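Local coordinates for nitrate transport protein nrtA (Synechocystis sp., PDB 2G29) that binds nitrate as the substrate-binding protein of the NrtABCD ABC transporter, which takes up nitrate and probably nitrite, at residues A227-Q232 / G302-G307; G211-L216 / F289-E294; I128-N133 / V223-L228; A41-A46 / Q320-D325. All coordinates share one frame; numbering follows the deposited sequence.

Contact 1. Residues A227-Q232 / G302-G307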
loop_
_atom_site.group_PDB
_atom_site.type_symbol
_atom_site.label_atom_id
_atom_site.label_comp_id
_atom_site.label_asym_id
_atom_site.label_seq_id
_atom_site.Cartn_x
_atom_site.Cartn_y
_atom_site.Cartn_z
ATOM N N ALA A 227 -2.667 -14.602 -9.919
ATOM C CA ALA A 227 -2.971 -14.129 -11.271
ATOM C C ALA A 227 -1.915 -13.125 -11.732
ATOM O O ALA A 227 -1.459 -13.158 -12.876
ATOM C CB ALA A 227 -4.371 -13.490 -11.289
ATOM N N LEU A 228 -1.490 -12.243 -10.823
ATOM C CA LEU A 228 -0.498 -11.229 -11.155
ATOM C C LEU A 228 0.011 -10.581 -9.884
ATOM O O LEU A 228 -0.610 -10.715 -8.812
ATOM C CB LEU A 228 -1.138 -10.123 -12.024
ATOM C CG LEU A 228 -2.311 -9.404 -11.327
ATOM C CD1 LEU A 228 -1.820 -8.137 -10.638
ATOM C CD2 LEU A 228 -3.378 -9.046 -12.377
ATOM N N THR A 229 1.166 -9.925 -10.020
ATOM C CA THR A 229 1.747 -9.096 -8.972
ATOM C C THR A 229 1.430 -7.684 -9.497
ATOM O O THR A 229 1.468 -7.409 -10.703
ATOM C CB THR A 229 3.239 -9.403 -8.752
ATOM O OG1 THR A 229 3.707 -8.623 -7.647
ATOM C CG2 THR A 229 4.068 -9.101 -10.013
ATOM N N THR A 230 1.121 -6.766 -8.591
ATOM C CA THR A 230 0.582 -5.494 -9.031
ATOM C C THR A 230 1.407 -4.552 -9.846
ATOM O O THR A 230 0.854 -3.693 -10.506
ATOM C CB THR A 230 -0.155 -4.806 -7.845
ATOM O OG1 THR A 230 0.738 -4.684 -6.738
ATOM C CG2 THR A 230 -1.340 -5.647 -7.400
ATOM N N GLY A 231 2.723 -4.723 -9.836
ATOM C CA GLY A 231 3.576 -3.924 -10.708
ATOM C C GLY A 231 3.301 -4.303 -12.181
ATOM O O GLY A 231 3.810 -3.640 -13.086
ATOM N N GLN A 232 2.519 -5.371 -12.413
ATOM C CA GLN A 232 2.115 -5.772 -13.760
ATOM C C GLN A 232 0.853 -5.002 -14.158
ATOM O O GLN A 232 0.522 -4.928 -15.346
ATOM C CB GLN A 232 1.788 -7.268 -13.841
ATOM C CG GLN A 232 2.948 -8.214 -13.694
ATOM C CD GLN A 232 2.438 -9.632 -13.801
ATOM O OE1 GLN A 232 2.163 -10.140 -14.911
ATOM N NE2 GLN A 232 2.270 -10.273 -12.675
ATOM N N GLY A 302 12.489 -10.429 -5.937
ATOM C CA GLY A 302 11.932 -10.410 -7.285
ATOM C C GLY A 302 11.805 -11.777 -7.940
ATOM O O GLY A 302 11.739 -11.887 -9.168
ATOM N N ILE A 303 11.763 -12.828 -7.126
ATOM C CA ILE A 303 11.616 -14.192 -7.635
ATOM C C ILE A 303 10.141 -14.541 -7.487
ATOM O O ILE A 303 9.633 -14.614 -6.353
ATOM C CB ILE A 303 12.456 -15.193 -6.841
ATOM C CG1 ILE A 303 13.921 -14.799 -6.955
ATOM C CG2 ILE A 303 12.195 -16.613 -7.355
ATOM C CD1 ILE A 303 14.818 -15.595 -6.034
ATOM N N TYR A 304 9.478 -14.805 -8.611
ATOM C CA TYR A 304 8.047 -15.069 -8.601
ATOM C C TYR A 304 7.526 -16.437 -8.983
ATOM O O TYR A 304 7.633 -16.843 -10.151
ATOM C CB TYR A 304 7.328 -14.055 -9.515
ATOM C CG TYR A 304 7.322 -12.649 -8.978
ATOM C CD1 TYR A 304 8.295 -11.704 -9.351
ATOM C CD2 TYR A 304 6.355 -12.267 -8.055
ATOM C CE1 TYR A 304 8.295 -10.417 -8.806
ATOM C CE2 TYR A 304 6.343 -10.971 -7.507
ATOM C CZ TYR A 304 7.308 -10.066 -7.884
ATOM O OH TYR A 304 7.325 -8.797 -7.353
ATOM N N ASN A 305 6.964 -17.143 -8.012
ATOM C CA ASN A 305 6.294 -18.418 -8.280
ATOM C C ASN A 305 4.808 -18.118 -8.025
ATOM O O ASN A 305 4.397 -17.898 -6.869
ATOM C CB ASN A 305 6.778 -19.540 -7.334
ATOM C CG ASN A 305 5.963 -20.816 -7.494
ATOM O OD1 ASN A 305 5.302 -21.019 -8.515
ATOM N ND2 ASN A 305 6.013 -21.680 -6.503
ATOM N N PHE A 306 4.022 -18.105 -9.101
ATOM C CA PHE A 306 2.589 -17.848 -9.023
ATOM C C PHE A 306 1.760 -19.121 -8.779
ATOM O O PHE A 306 0.555 -19.045 -8.627
ATOM C CB PHE A 306 2.057 -17.177 -10.301
ATOM C CG PHE A 306 2.441 -15.722 -10.473
ATOM C CD1 PHE A 306 3.076 -14.988 -9.465
ATOM C CD2 PHE A 306 2.103 -15.064 -11.647
ATOM C CE1 PHE A 306 3.352 -13.603 -9.650
ATOM C CE2 PHE A 306 2.381 -13.707 -11.818
ATOM C CZ PHE A 306 3.002 -12.976 -10.814
ATOM N N GLY A 307 2.404 -20.289 -8.737
ATOM C CA GLY A 307 1.657 -21.515 -8.511
ATOM C C GLY A 307 0.950 -22.025 -9.750
ATOM O O GLY A 307 1.195 -21.545 -10.863
#
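Thr229 and Phe306 meet where the outer strand 225-229 of a five-stranded mixed sheet, part of a periplasmic-binding-protein fold, lies against the segment that carries the short strand 303-304. No hydrogen bond spans the two segments, and aromatic packing carries the contact. The Tyr304 ring receives Thr229 over one face: CG2 of the threonine sits 4.3 Å from the ring centroid, 27° off the normal, in a CH-pi contact. This methyl takes the place between the backbone N and the carbonyl carbon, while OG1 lies opposite the N (chi1 -176°) and comes 3.5 Å from CE2 of Tyr304. The two side chains run nearly perpendicular to each other.

The Phe306 ring meets mostly backbone atoms of the strand, together with the side chains of Thr229 and Gln232. It approaches obliquely, with CZ 3.6 Å from Thr229 N and CE2 3.9 Å from Leu228 CA. The amide end of Gln232 comes from the opposite direction to the ring's edge, near its plane, the two planes 20° apart. Phe313, from strand 313-314, the antiparallel partner of 303-304, packs edge-to-face with Phe306 and at a shallow angle on Tyr304.

Among polar groups, Thr229 OG1 bonds to the carbonyl O of Gln126, a nitrate ligand. A backbone bond of 2.9 Å from Gln232 N to Thr229 O closes the turn. Within 302-307, Asn305 forms an Asx turn, its OD1 accepting from Gly307 N at 3.0 Å.

Contact 2. Residues G211-L216 / F289-E294. With NO3 (nitrate ion), chain B.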
loop_
_atom_site.group_PDB
_atom_site.type_symbol
_atom_site.label_atom_id
_atom_site.label_comp_id
_atom_site.label_asym_id
_atom_site.label_seq_id
_atom_site.Cartn_x
_atom_site.Cartn_y
_atom_site.Cartn_z
ATOM N N GLY A 211 -1.123 -7.370 0.065
ATOM C CA GLY A 211 0.320 -7.247 -0.154
ATOM C C GLY A 211 1.142 -8.416 0.373
ATOM O O GLY A 211 0.649 -9.298 1.112
ATOM N N GLU A 212 2.410 -8.461 -0.073
ATOM C CA GLU A 212 3.315 -9.509 0.403
ATOM C C GLU A 212 3.337 -9.433 1.939
ATOM O O GLU A 212 3.219 -8.347 2.530
ATOM C CB GLU A 212 4.719 -9.286 -0.144
ATOM C CG GLU A 212 4.885 -9.361 -1.675
ATOM C CD GLU A 212 4.550 -10.723 -2.314
ATOM O OE1 GLU A 212 4.297 -11.725 -1.589
ATOM O OE2 GLU A 212 4.589 -10.781 -3.563
ATOM N N PRO A 213 3.631 -10.544 2.607
ATOM C CA PRO A 213 3.971 -11.878 2.082
ATOM C C PRO A 213 2.795 -12.797 1.758
ATOM O O PRO A 213 2.999 -13.952 1.376
ATOM C CB PRO A 213 4.804 -12.450 3.230
ATOM C CG PRO A 213 3.972 -12.001 4.458
ATOM C CD PRO A 213 3.668 -10.522 4.091
ATOM N N TRP A 214 1.569 -12.292 1.840
ATOM C CA TRP A 214 0.440 -13.205 1.700
ATOM C C TRP A 214 0.213 -13.866 0.350
ATOM O O TRP A 214 -0.260 -15.008 0.325
ATOM C CB TRP A 214 -0.810 -12.515 2.321
ATOM C CG TRP A 214 -0.500 -11.912 3.683
ATOM C CD1 TRP A 214 -0.346 -10.571 3.962
ATOM C CD2 TRP A 214 -0.186 -12.608 4.918
ATOM N NE1 TRP A 214 0.027 -10.390 5.265
ATOM C CE2 TRP A 214 0.130 -11.620 5.874
ATOM C CE3 TRP A 214 -0.137 -13.963 5.293
ATOM C CZ2 TRP A 214 0.483 -11.939 7.200
ATOM C CZ3 TRP A 214 0.220 -14.289 6.615
ATOM C CH2 TRP A 214 0.520 -13.277 7.546
ATOM N N PRO A 215 0.575 -13.200 -0.775
ATOM C CA PRO A 215 0.383 -13.870 -2.075
ATOM C C PRO A 215 1.310 -15.096 -2.132
ATOM O O PRO A 215 0.909 -16.156 -2.552
ATOM C CB PRO A 215 0.810 -12.795 -3.076
ATOM C CG PRO A 215 0.366 -11.491 -2.365
ATOM C CD PRO A 215 0.861 -11.762 -0.949
ATOM N N LEU A 216 2.563 -14.946 -1.714
ATOM C CA LEU A 216 3.458 -16.095 -1.775
ATOM C C LEU A 216 3.028 -17.160 -0.776
ATOM O O LEU A 216 3.129 -18.358 -1.074
ATOM C CB LEU A 216 4.910 -15.672 -1.523
ATOM C CG LEU A 216 5.943 -16.842 -1.517
ATOM C CD1 LEU A 216 5.849 -17.705 -2.771
ATOM C CD2 LEU A 216 7.343 -16.267 -1.438
ATOM N N PHE A 289 6.282 -10.377 12.143
ATOM C CA PHE A 289 5.197 -11.037 11.400
ATOM C C PHE A 289 4.866 -12.443 11.869
ATOM O O PHE A 289 3.736 -12.896 11.672
ATOM C CB PHE A 289 5.510 -11.173 9.895
ATOM C CG PHE A 289 5.737 -9.870 9.167
ATOM C CD1 PHE A 289 6.146 -9.900 7.835
ATOM C CD2 PHE A 289 5.574 -8.637 9.793
ATOM C CE1 PHE A 289 6.400 -8.713 7.119
ATOM C CE2 PHE A 289 5.824 -7.455 9.084
ATOM C CZ PHE A 289 6.236 -7.508 7.758
ATOM N N LYS A 290 5.857 -13.139 12.438
ATOM C CA LYS A 290 5.665 -14.534 12.838
ATOM C C LYS A 290 5.174 -15.309 11.578
ATOM O O LYS A 290 4.158 -16.019 11.607
ATOM C CB LYS A 290 4.637 -14.622 13.974
ATOM C CG LYS A 290 4.529 -15.991 14.579
ATOM C CD LYS A 290 5.888 -16.572 14.816
ATOM C CE LYS A 290 5.781 -17.991 15.346
ATOM N NZ LYS A 290 7.111 -18.682 15.305
ATOM N N VAL A 291 5.941 -15.169 10.498
ATOM C CA VAL A 291 5.654 -15.770 9.191
ATOM C C VAL A 291 6.917 -16.498 8.716
ATOM O O VAL A 291 8.003 -15.977 8.888
ATOM C CB VAL A 291 5.300 -14.628 8.160
ATOM C CG1 VAL A 291 5.348 -15.138 6.731
ATOM C CG2 VAL A 291 3.898 -14.041 8.466
ATOM N N PRO A 292 6.787 -17.710 8.167
ATOM C CA PRO A 292 7.991 -18.415 7.691
ATOM C C PRO A 292 8.829 -17.537 6.760
ATOM O O PRO A 292 8.273 -16.857 5.896
ATOM C CB PRO A 292 7.433 -19.650 6.966
ATOM C CG PRO A 292 5.929 -19.363 6.828
ATOM C CD PRO A 292 5.576 -18.523 8.000
ATOM N N PHE A 293 10.160 -17.571 6.936
ATOM C CA PHE A 293 11.108 -16.828 6.090
ATOM C C PHE A 293 10.856 -17.117 4.593
ATOM O O PHE A 293 10.918 -16.217 3.739
ATOM C CB PHE A 293 12.538 -17.267 6.491
ATOM C CG PHE A 293 13.639 -16.602 5.719
ATOM C CD1 PHE A 293 14.091 -15.328 6.071
ATOM C CD2 PHE A 293 14.253 -17.269 4.643
ATOM C CE1 PHE A 293 15.152 -14.717 5.361
ATOM C CE2 PHE A 293 15.303 -16.670 3.931
ATOM C CZ PHE A 293 15.753 -15.377 4.298
ATOM N N GLU A 294 10.531 -18.382 4.298
ATOM C CA GLU A 294 10.263 -18.827 2.936
ATOM C C GLU A 294 9.083 -18.151 2.229
ATOM O O GLU A 294 9.007 -18.160 1.010
ATOM C CB GLU A 294 10.042 -20.347 2.911
ATOM C CG GLU A 294 11.336 -21.177 3.067
ATOM C CD GLU A 294 11.908 -21.179 4.463
ATOM O OE1 GLU A 294 13.109 -21.531 4.582
ATOM O OE2 GLU A 294 11.204 -20.868 5.457
HETATM N N NO3 B . -2.068 -5.094 2.268
HETATM O O1 NO3 B . -0.892 -4.872 1.610
HETATM O O2 NO3 B . -2.834 -6.208 2.355
HETATM O O3 NO3 B . -2.659 -3.897 2.992
#
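Pro213 and Trp214 meet Val291 beyond the end of strand 207-211, whose last residue, Gly211, helps to hold the nitrate ion. Gly211 N gives a nearly straight bond to O2 (3.1 Å, 168°) and a weak, bent one to O1. As a glycine, it lets the ion come right up to the backbone. Glu212 follows, paired with Arg299 in a salt bridge, and a cis peptide then leads into Pro213 at the helix N-cap. The proline ring turns CG toward Val291, 4.1 Å from its CG1, and CD toward the Phe289 ring.

Trp214, in the first turn of helix 214-221, brings the far end of its indole to Val291: CH2 lies 3.6 Å from CG2. That methyl is placed beside the valine backbone N, while CG1 stands opposite it (chi1 165°), so the two branches serve different partners. Pro213 CG also lies over the centre of one indole face, and NE1 at the other end is bonded to Ala41 O. Leu216 closes the row with CD2 3.5 Å from the carbonyl O of Glu294. The whole is a strand-to-helix junction whose backbone N-H forms part of the anion site, with Trp73 and Lys240 also binding the nitrate.

Contact 3. Residues I128-N133 / V223-L228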
loop_
_atom_site.group_PDB
_atom_site.type_symbol
_atom_site.label_atom_id
_atom_site.label_comp_id
_atom_site.label_asym_id
_atom_site.label_seq_id
_atom_site.Cartn_x
_atom_site.Cartn_y
_atom_site.Cartn_z
ATOM N N ILE A 128 -2.788 -10.310 -6.718
ATOM C CA ILE A 128 -4.181 -10.701 -6.905
ATOM C C ILE A 128 -4.152 -12.220 -7.060
ATOM O O ILE A 128 -3.466 -12.752 -7.959
ATOM C CB ILE A 128 -4.800 -10.024 -8.154
ATOM C CG1 ILE A 128 -4.892 -8.519 -7.883
ATOM C CG2 ILE A 128 -6.170 -10.633 -8.467
ATOM C CD1 ILE A 128 -5.444 -7.688 -9.039
ATOM N N GLN A 129 -4.887 -12.892 -6.181
ATOM C CA GLN A 129 -4.950 -14.333 -6.138
ATOM C C GLN A 129 -6.334 -14.847 -6.455
ATOM O O GLN A 129 -7.336 -14.141 -6.331
ATOM C CB GLN A 129 -4.562 -14.855 -4.753
ATOM C CG GLN A 129 -3.089 -14.640 -4.414
ATOM C CD GLN A 129 -2.707 -13.177 -4.281
ATOM O OE1 GLN A 129 -3.283 -12.421 -3.464
ATOM N NE2 GLN A 129 -1.742 -12.755 -5.079
ATOM N N LEU A 130 -6.374 -16.103 -6.858
ATOM C CA LEU A 130 -7.641 -16.799 -7.160
ATOM C C LEU A 130 -7.673 -18.122 -6.396
ATOM O O LEU A 130 -6.629 -18.727 -6.147
ATOM C CB LEU A 130 -7.729 -17.121 -8.649
ATOM C CG LEU A 130 -8.131 -15.905 -9.458
ATOM C CD1 LEU A 130 -7.710 -16.089 -10.935
ATOM C CD2 LEU A 130 -9.636 -15.661 -9.334
ATOM N N GLY A 131 -8.870 -18.552 -6.007
ATOM C CA GLY A 131 -8.973 -19.843 -5.346
ATOM C C GLY A 131 -8.658 -20.978 -6.327
ATOM O O GLY A 131 -8.643 -20.785 -7.547
ATOM N N ASN A 132 -8.398 -22.165 -5.788
ATOM C CA ASN A 132 -8.072 -23.314 -6.621
ATOM C C ASN A 132 -9.147 -23.700 -7.613
ATOM O O ASN A 132 -8.864 -24.389 -8.615
ATOM C CB ASN A 132 -7.745 -24.525 -5.761
ATOM C CG ASN A 132 -6.484 -24.349 -4.993
ATOM O OD1 ASN A 132 -5.565 -23.690 -5.461
ATOM N ND2 ASN A 132 -6.418 -24.948 -3.806
ATOM N N ASN A 133 -10.381 -23.276 -7.371
ATOM C CA ASN A 133 -11.449 -23.607 -8.319
ATOM C C ASN A 133 -11.238 -22.944 -9.676
ATOM O O ASN A 133 -11.944 -23.258 -10.638
ATOM C CB ASN A 133 -12.818 -23.207 -7.772
ATOM C CG ASN A 133 -13.257 -24.092 -6.643
ATOM O OD1 ASN A 133 -12.792 -25.227 -6.524
ATOM N ND2 ASN A 133 -14.158 -23.599 -5.809
ATOM N N VAL A 223 -3.173 -23.106 -1.351
ATOM C CA VAL A 223 -4.591 -22.815 -1.156
ATOM C C VAL A 223 -5.146 -21.837 -2.166
ATOM O O VAL A 223 -6.282 -21.373 -2.036
ATOM C CB VAL A 223 -4.883 -22.303 0.284
ATOM C CG1 VAL A 223 -4.495 -23.407 1.276
ATOM C CG2 VAL A 223 -4.097 -21.029 0.576
ATOM N N GLY A 224 -4.352 -21.564 -3.192
ATOM C CA GLY A 224 -4.779 -20.673 -4.262
ATOM C C GLY A 224 -3.602 -20.446 -5.183
ATOM O O GLY A 224 -2.531 -21.000 -4.951
ATOM N N TYR A 225 -3.806 -19.704 -6.268
ATOM C CA TYR A 225 -2.695 -19.350 -7.154
ATOM C C TYR A 225 -2.746 -17.848 -7.440
ATOM O O TYR A 225 -3.729 -17.181 -7.143
ATOM C CB TYR A 225 -2.704 -20.168 -8.456
ATOM C CG TYR A 225 -3.762 -19.815 -9.479
ATOM C CD1 TYR A 225 -3.447 -19.008 -10.573
ATOM C CD2 TYR A 225 -5.053 -20.353 -9.395
ATOM C CE1 TYR A 225 -4.381 -18.755 -11.566
ATOM C CE2 TYR A 225 -5.996 -20.111 -10.380
ATOM C CZ TYR A 225 -5.662 -19.318 -11.467
ATOM O OH TYR A 225 -6.561 -19.090 -12.484
ATOM N N GLN A 226 -1.656 -17.319 -7.970
ATOM C CA GLN A 226 -1.563 -15.897 -8.227
ATOM C C GLN A 226 -1.767 -15.548 -9.675
ATOM O O GLN A 226 -1.130 -16.135 -10.544
ATOM C CB GLN A 226 -0.199 -15.369 -7.737
ATOM C CG GLN A 226 -0.037 -13.838 -7.897
ATOM C CD GLN A 226 0.975 -13.219 -6.933
ATOM O OE1 GLN A 226 1.193 -11.998 -6.937
ATOM N NE2 GLN A 226 1.564 -14.035 -6.102
ATOM N N ALA A 227 -2.667 -14.602 -9.919
ATOM C CA ALA A 227 -2.971 -14.129 -11.271
ATOM C C ALA A 227 -1.915 -13.125 -11.732
ATOM O O ALA A 227 -1.459 -13.158 -12.876
ATOM C CB ALA A 227 -4.371 -13.490 -11.289
ATOM N N LEU A 228 -1.490 -12.243 -10.823
ATOM C CA LEU A 228 -0.498 -11.229 -11.155
ATOM C C LEU A 228 0.011 -10.581 -9.884
ATOM O O LEU A 228 -0.610 -10.715 -8.812
ATOM C CB LEU A 228 -1.138 -10.123 -12.024
ATOM C CG LEU A 228 -2.311 -9.404 -11.327
ATOM C CD1 LEU A 228 -1.820 -8.137 -10.638
ATOM C CD2 LEU A 228 -3.378 -9.046 -12.377
HETATM O O HOH W 1 -8.708 -22.472 -2.876
#
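Leu130 and Tyr225 lie side by side across two antiparallel strands, 126-130 and the outermost strand 225-229. The leucine fits over the tyrosine: its CB stands above one face of the ring, 4.3 Å from the centroid, and CD1 reaches on to the phenol end, 3.6 Å from OH. Tyr225 can lie back in this way because its CG is set between the backbone N and carbonyl carbon (chi1 73°), folding the ring toward the neighbouring strand. Its hydroxyl is bonded to the loop beyond, at Tyr134 O and Val139 N.

At the bulge, CB of Ala227 points toward strand 126-130 and fits as a small bump between Ile128 CG2 and Leu130 CD1. Ile128 extends CD1 to CD1 of Leu228 at 4.0 Å, and Trp174 of helix 166-177 packs on this end. On the face away from Leu130, Gln129 bends at chi2 (66°) and brings its amide alongside Gln226, the two amide planes almost perpendicular, while Pro215 presses on both. Gly224 lies close against Leu130 O, with CA 3.3 Å from it.

Leu130 and Tyr225 form a hydrogen-bonded pair, with Leu130 N to Tyr225 O at 2.9 Å and Tyr225 N to Leu130 O at 3.0 Å. At Ile128 a classic beta bulge intervenes: Ala227 N bonds to Ile128 O at 2.8 Å, and Ile128 N to Leu228 O at 3.0 Å. At the opposite end a water links Asn132 N with Val223 O. The chemistry implies that the backbone ladder remains satisfied through the irregularity, with water taking over as a bridge where the strands part.

Contact 4. Residues A41-A46 / Q320-D325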
loop_
_atom_site.group_PDB
_atom_site.type_symbol
_atom_site.label_atom_id
_atom_site.label_comp_id
_atom_site.label_asym_id
_atom_site.label_seq_id
_atom_site.Cartn_x
_atom_site.Cartn_y
_atom_site.Cartn_z
ATOM N N ALA A 41 0.949 -6.328 9.283
ATOM C CA ALA A 41 1.986 -7.334 8.974
ATOM C C ALA A 41 2.077 -7.602 7.487
ATOM O O ALA A 41 1.425 -8.521 6.962
ATOM C CB ALA A 41 1.693 -8.637 9.727
ATOM N N LEU A 42 2.895 -6.777 6.843
ATOM C CA LEU A 42 3.143 -6.763 5.404
ATOM C C LEU A 42 4.587 -6.351 5.154
ATOM O O LEU A 42 5.096 -5.468 5.848
ATOM C CB LEU A 42 2.236 -5.723 4.745
ATOM C CG LEU A 42 0.755 -6.044 4.892
ATOM C CD1 LEU A 42 -0.055 -4.769 4.727
ATOM C CD2 LEU A 42 0.347 -7.098 3.889
ATOM N N THR A 43 5.214 -6.933 4.134
ATOM C CA THR A 43 6.599 -6.612 3.832
ATOM C C THR A 43 6.812 -5.124 3.619
ATOM O O THR A 43 7.875 -4.604 3.982
ATOM C CB THR A 43 7.064 -7.381 2.618
ATOM O OG1 THR A 43 6.707 -8.750 2.800
ATOM C CG2 THR A 43 8.604 -7.296 2.492
ATOM N N ASP A 44 5.830 -4.411 3.065
ATOM C CA ASP A 44 6.026 -2.986 2.846
ATOM C C ASP A 44 5.981 -2.110 4.114
ATOM O O ASP A 44 6.122 -0.886 4.039
ATOM C CB ASP A 44 5.105 -2.437 1.740
ATOM C CG ASP A 44 3.655 -2.835 1.903
ATOM O OD1 ASP A 44 3.161 -2.937 3.025
ATOM O OD2 ASP A 44 3.010 -2.981 0.846
ATOM N N ALA A 45 5.849 -2.740 5.276
ATOM C CA ALA A 45 5.975 -2.044 6.558
ATOM C C ALA A 45 7.452 -2.099 6.977
ATOM O O ALA A 45 7.831 -1.489 7.963
ATOM C CB ALA A 45 5.134 -2.744 7.623
ATOM N N ALA A 46 8.269 -2.840 6.212
ATOM C CA ALA A 46 9.687 -3.007 6.588
ATOM C C ALA A 46 10.432 -1.745 6.999
ATOM O O ALA A 46 11.129 -1.752 7.994
ATOM C CB ALA A 46 10.478 -3.718 5.487
ATOM N N GLN A 320 8.829 -5.066 -4.854
ATOM C CA GLN A 320 8.667 -3.917 -3.969
ATOM C C GLN A 320 9.967 -3.099 -3.946
ATOM O O GLN A 320 11.067 -3.651 -3.863
ATOM C CB GLN A 320 8.247 -4.373 -2.570
ATOM C CG GLN A 320 6.770 -4.707 -2.442
ATOM C CD GLN A 320 6.352 -4.962 -1.008
ATOM O OE1 GLN A 320 7.023 -4.531 -0.070
ATOM N NE2 GLN A 320 5.272 -5.620 -0.607
ATOM N N LYS A 321 9.820 -1.790 -4.058
ATOM C CA LYS A 321 10.948 -0.866 -4.030
ATOM C C LYS A 321 10.640 0.176 -2.974
ATOM O O LYS A 321 9.501 0.666 -2.896
ATOM C CB LYS A 321 11.121 -0.189 -5.395
ATOM C CG LYS A 321 11.520 -1.109 -6.517
ATOM C CD LYS A 321 11.319 -0.372 -7.844
ATOM C CE LYS A 321 11.689 -1.260 -9.032
ATOM N NZ LYS A 321 11.404 -0.631 -10.348
ATOM N N TYR A 322 11.659 0.550 -2.202
ATOM C CA TYR A 322 11.538 1.502 -1.104
ATOM C C TYR A 322 12.349 2.763 -1.327
ATOM O O TYR A 322 12.213 3.701 -0.584
ATOM C CB TYR A 322 12.002 0.871 0.238
ATOM C CG TYR A 322 11.406 -0.498 0.489
ATOM C CD1 TYR A 322 12.202 -1.651 0.424
ATOM C CD2 TYR A 322 10.035 -0.659 0.694
ATOM C CE1 TYR A 322 11.648 -2.922 0.543
ATOM C CE2 TYR A 322 9.477 -1.922 0.818
ATOM C CZ TYR A 322 10.283 -3.051 0.735
ATOM O OH TYR A 322 9.745 -4.316 0.790
ATOM N N TRP A 323 13.193 2.778 -2.352
ATOM C CA TRP A 323 14.021 3.949 -2.573
ATOM C C TRP A 323 14.373 4.166 -4.036
ATOM O O TRP A 323 14.234 5.278 -4.535
ATOM C CB TRP A 323 15.300 3.831 -1.748
ATOM C CG TRP A 323 16.034 5.116 -1.688
ATOM C CD1 TRP A 323 17.194 5.454 -2.360
ATOM C CD2 TRP A 323 15.697 6.233 -0.890
ATOM N NE1 TRP A 323 17.586 6.724 -2.010
ATOM C CE2 TRP A 323 16.685 7.229 -1.114
ATOM C CE3 TRP A 323 14.647 6.508 -0.010
ATOM C CZ2 TRP A 323 16.650 8.451 -0.483
ATOM C CZ3 TRP A 323 14.614 7.719 0.610
ATOM C CH2 TRP A 323 15.600 8.685 0.373
ATOM N N VAL A 324 14.815 3.121 -4.736
ATOM C CA VAL A 324 15.172 3.270 -6.152
ATOM C C VAL A 324 13.972 3.756 -6.973
ATOM O O VAL A 324 12.813 3.511 -6.603
ATOM C CB VAL A 324 15.708 1.918 -6.761
ATOM C CG1 VAL A 324 14.614 0.895 -6.816
ATOM C CG2 VAL A 324 16.277 2.136 -8.160
ATOM N N ASP A 325 14.247 4.452 -8.075
ATOM C CA ASP A 325 13.200 4.962 -8.946
ATOM C C ASP A 325 12.264 5.919 -8.193
ATOM O O ASP A 325 11.050 5.909 -8.414
ATOM C CB ASP A 325 12.424 3.794 -9.595
ATOM C CG ASP A 325 13.347 2.865 -10.389
ATOM O OD1 ASP A 325 14.224 3.393 -11.113
ATOM O OD2 ASP A 325 13.216 1.622 -10.292
HETATM O O HOH W 2 3.596 -5.819 1.445
#
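The side chains of Asp44 and Gln320 cross at about a right angle beside the nitrate site, where the loop after strand 36-39 meets the segment 320-325. The tight part centres on the glutamine amide oxygen. Gln320 OE1 presses on CB of Asp44 at 3.4 Å, with the amide and carboxylate planes only 17° apart, and lies as far from Asp44 N, at an angle too poor for a hydrogen bond. It does accept a bond from Tyr322 OH, 2.9 Å long, so the tyrosine steadies the amide from within its own segment. The same hydroxyl touches Thr43 CG2 at 3.6 Å. This methyl points there because it stands opposite the threonine backbone N, leaving OG1 beside that N. The Tyr322 ring approaches Asp44 more loosely, CE2 lying 4.1 Å from CA.

The looser side is bridged by one ordered water, which accepts from Gln320 NE2 at 2.7 Å and from Asp44 N at 3.1 Å. Gln320 NE2 has a second acceptor in Gly125 O, so both ends of the amide are engaged and its rotation is fixed. The carboxylate answers to Lys240, a nitrate ligand, through a salt bridge from OD2. The chemistry implies an indirect role at the site: Asp44 probably orients the lysine and balances part of its charge, while Gln320 and the water link the backbone of that loop to segment 320-325.

In the fold
Along the chain the segments run 41-46, 128-133, 211-216, 223-228 with the overlapping 227-232, then 289-294, 302-307 and 320-325, so contact 4 spans all the others. Contacts 1 and 3 share Ala227 and Leu228 on strand 225-229, have centres about 11 Å apart, and are joined by a probable hydrogen bond from Gln226 N to Phe306 O. Helix 214-221 ties contact 2 to that strand, and its Pro215 packs on contact 3. Contacts 2 and 4, about 13 Å between centres, meet through a probable Glu212-Thr43 backbone bond. The centres of contacts 3 and 4 are about 23 Å apart. Segments from 289 onward thus pack on strand 225-229 and on loops beside the nitrate site of the C-clamp.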